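Ribosome biogenesis GTPase A (Thermotoga maritima, PDB 3CNO) probably acts in a late step of 50S ribosomal subunit assembly as a GTPase that binds 23S rRNA. Local coordinates at residues V105-T110 with L155-F160. Residues are numbered along the deposited sequence; the frame is centred on the assembly and turned at random.
Sequences VGVPNT and LYKNIF. With GDP (guanosine-5'-diphosphate), chain B.
Gly106 O, at the end of strand 101-106, accepts a hydrogen bond from Leu155 N (2.8 Å; N-H...O angle 152°); the donor stands above the carbonyl plane, tilted 38° out of it. Leu155 CB lies over the same carbonyl, 3.6 Å from Gly106 O. Val107 follows with a CA-H...O contact, its CA 3.4 Å from Leu155 O. With CG1 anti to its own carbonyl carbon, Val107 lays this methyl 4.1 Å from Leu155 CD1 and also against Lys157 CE, while the extended lysine chain runs on to bond Ala36 O through NZ. Val107 O accepts a hydrogen bond from Lys112 NZ. Pro108 sets CD 3.3 Å from Leu155 O and brings CG to Tyr156 CE1 (3.7 Å), ring and phenol meeting obliquely. Pro108 is the second residue of the type II turn from Val107 to Thr110, whose far end meets GDP: Asn109 N bonds O3B (2.8 Å) and Thr110 N bonds O2B (3.1 Å), as expected of a P-loop. The contact joins the start of the phosphate loop to the chain leaving strand 147-154. That strand pairs parallel to 101-106, which has strand 24-30 on its other side; helix 15-20 touches Val105 and Leu155, and helix 162-170 packs against Ile159.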
loop_
_atom_site.group_PDB
_atom_site.type_symbol
_atom_site.label_atom_id
_atom_site.label_comp_id
_atom_site.label_asym_id
_atom_site.label_seq_id
_atom_site.Cartn_x
_atom_site.Cartn_y
_atom_site.Cartn_z
ATOM N N VAL A 105 -11.128 2.846 1.939
ATOM C CA VAL A 105 -10.299 4.041 1.796
ATOM C C VAL A 105 -8.798 3.715 1.799
ATOM O O VAL A 105 -8.381 2.675 2.302
ATOM C CB VAL A 105 -10.684 5.143 2.849
ATOM C CG1 VAL A 105 -10.203 4.777 4.243
ATOM C CG2 VAL A 105 -10.155 6.527 2.438
ATOM N N GLY A 106 -8.007 4.606 1.206
ATOM C CA GLY A 106 -6.553 4.492 1.209
ATOM C C GLY A 106 -5.846 5.378 0.200
ATOM O O GLY A 106 -6.482 6.065 -0.604
ATOM N N VAL A 107 -4.515 5.361 0.257
ATOM C CA VAL A 107 -3.669 6.008 -0.749
ATOM C C VAL A 107 -3.712 5.247 -2.096
ATOM O O VAL A 107 -4.105 4.069 -2.131
ATOM C CB VAL A 107 -2.207 6.224 -0.222
ATOM C CG1 VAL A 107 -2.219 7.018 1.073
ATOM C CG2 VAL A 107 -1.438 4.893 -0.040
ATOM N N PRO A 108 -3.343 5.915 -3.216
ATOM C CA PRO A 108 -3.327 5.209 -4.510
ATOM C C PRO A 108 -2.514 3.903 -4.531
ATOM O O PRO A 108 -1.495 3.797 -3.844
ATOM C CB PRO A 108 -2.688 6.229 -5.464
ATOM C CG PRO A 108 -3.037 7.566 -4.868
ATOM C CD PRO A 108 -2.964 7.338 -3.366
ATOM N N ASN A 109 -3.005 2.943 -5.321
ATOM C CA ASN A 109 -2.332 1.685 -5.706
ATOM C C ASN A 109 -2.070 0.644 -4.607
ATOM O O ASN A 109 -1.227 -0.239 -4.715
ATOM C CB ASN A 109 -1.145 1.965 -6.632
ATOM C CG ASN A 109 -1.580 2.729 -7.898
ATOM O OD1 ASN A 109 -2.504 2.300 -8.620
ATOM N ND2 ASN A 109 -0.941 3.877 -8.151
ATOM N N THR A 110 -2.903 0.716 -3.590
ATOM C CA THR A 110 -2.720 -0.017 -2.372
ATOM C C THR A 110 -3.585 -1.312 -2.396
ATOM O O THR A 110 -3.443 -2.204 -1.542
ATOM C CB THR A 110 -3.001 0.976 -1.220
ATOM O OG1 THR A 110 -1.987 0.887 -0.206
ATOM C CG2 THR A 110 -4.412 0.868 -0.683
ATOM N N LEU A 155 -6.953 8.765 -1.102
ATOM C CA LEU A 155 -6.367 9.723 -0.190
ATOM C C LEU A 155 -5.018 10.186 -0.721
ATOM O O LEU A 155 -4.139 9.374 -1.016
ATOM C CB LEU A 155 -6.260 9.107 1.216
ATOM C CG LEU A 155 -5.982 9.916 2.496
ATOM C CD1 LEU A 155 -4.516 9.811 2.936
ATOM C CD2 LEU A 155 -6.440 11.393 2.446
ATOM N N TYR A 156 -4.892 11.506 -0.863
ATOM C CA TYR A 156 -3.654 12.165 -1.274
ATOM C C TYR A 156 -3.064 12.909 -0.089
ATOM O O TYR A 156 -3.744 13.700 0.567
ATOM C CB TYR A 156 -3.903 13.104 -2.455
ATOM C CG TYR A 156 -4.453 12.369 -3.648
ATOM C CD1 TYR A 156 -3.602 11.701 -4.528
ATOM C CD2 TYR A 156 -5.830 12.304 -3.879
ATOM C CE1 TYR A 156 -4.107 11.003 -5.615
ATOM C CE2 TYR A 156 -6.341 11.613 -4.960
ATOM C CZ TYR A 156 -5.474 10.963 -5.822
ATOM O OH TYR A 156 -5.972 10.273 -6.902
ATOM N N LYS A 157 -1.797 12.632 0.188
ATOM C CA LYS A 157 -1.153 13.122 1.388
ATOM C C LYS A 157 -0.270 14.317 1.094
ATOM O O LYS A 157 0.299 14.423 0.016
ATOM C CB LYS A 157 -0.295 12.022 2.015
ATOM C CG LYS A 157 -1.056 10.902 2.676
ATOM C CD LYS A 157 -0.180 10.280 3.734
ATOM C CE LYS A 157 -0.720 8.958 4.185
ATOM N NZ LYS A 157 0.078 8.406 5.305
ATOM N N ASN A 158 -0.163 15.220 2.062
ATOM C CA ASN A 158 0.899 16.203 2.041
ATOM C C ASN A 158 2.186 15.439 2.270
ATOM O O ASN A 158 2.392 14.853 3.345
ATOM C CB ASN A 158 0.717 17.261 3.138
ATOM C CG ASN A 158 1.712 18.407 3.013
ATOM O OD1 ASN A 158 1.612 19.238 2.101
ATOM N ND2 ASN A 158 2.683 18.456 3.926
ATOM N N ILE A 159 3.030 15.407 1.244
ATOM C CA ILE A 159 4.353 14.806 1.381
ATOM C C ILE A 159 5.332 15.854 1.952
ATOM O O ILE A 159 5.972 16.618 1.217
ATOM C CB ILE A 159 4.843 14.169 0.065
ATOM C CG1 ILE A 159 3.777 13.217 -0.499
ATOM C CG2 ILE A 159 6.116 13.416 0.313
ATOM C CD1 ILE A 159 3.934 12.910 -1.975
ATOM N N PHE A 160 5.409 15.886 3.282
ATOM C CA PHE A 160 6.214 16.871 3.998
ATOM C C PHE A 160 7.675 16.436 4.101
ATOM O O PHE A 160 8.583 17.279 4.117
ATOM C CB PHE A 160 5.605 17.181 5.387
ATOM C CG PHE A 160 5.793 16.082 6.428
ATOM C CD1 PHE A 160 5.267 14.799 6.235
ATOM C CD2 PHE A 160 6.470 16.353 7.627
ATOM C CE1 PHE A 160 5.438 13.795 7.202
ATOM C CE2 PHE A 160 6.644 15.359 8.606
ATOM C CZ PHE A 160 6.126 14.082 8.395
HETATM P PB GDP B . -5.930 0.929 -6.008
HETATM O O1B GDP B . -7.374 0.697 -6.367
HETATM O O2B GDP B . -5.872 1.105 -4.502
HETATM O O3B GDP B . -5.365 2.204 -6.591
HETATM O O3A GDP B . -5.014 -0.317 -6.428
HETATM P PA GDP B . -5.337 -1.560 -7.386
HETATM O O1A GDP B . -6.415 -2.485 -6.878
HETATM O O2A GDP B . -5.582 -1.101 -8.801
HETATM O "O5'" GDP B . -3.947 -2.342 -7.299
HETATM C "C5'" GDP B . -2.736 -1.650 -7.590
HETATM C "C4'" GDP B . -1.677 -2.661 -7.994
HETATM O "O4'" GDP B . -1.415 -3.558 -6.919
HETATM C "C3'" GDP B . -2.118 -3.512 -9.167
HETATM O "O3'" GDP B . -0.968 -3.727 -9.995
HETATM C "C2'" GDP B . -2.548 -4.817 -8.544
HETATM O "O2'" GDP B . -2.410 -5.870 -9.502
HETATM C "C1'" GDP B . -1.629 -4.908 -7.328
HETATM N N9 GDP B . -2.186 -5.575 -6.128
HETATM C C8 GDP B . -3.353 -5.324 -5.507
HETATM N N7 GDP B . -3.506 -6.115 -4.416
HETATM C C5 GDP B . -2.411 -6.891 -4.322
HETATM C C6 GDP B . -1.917 -7.954 -3.415
HETATM O O6 GDP B . -2.593 -8.331 -2.435
HETATM N N1 GDP B . -0.716 -8.497 -3.676
HETATM C C2 GDP B . 0.035 -8.123 -4.733
HETATM N N2 GDP B . 1.232 -8.719 -4.924
HETATM N N3 GDP B . -0.358 -7.166 -5.605
HETATM C C4 GDP B . -1.543 -6.530 -5.450
#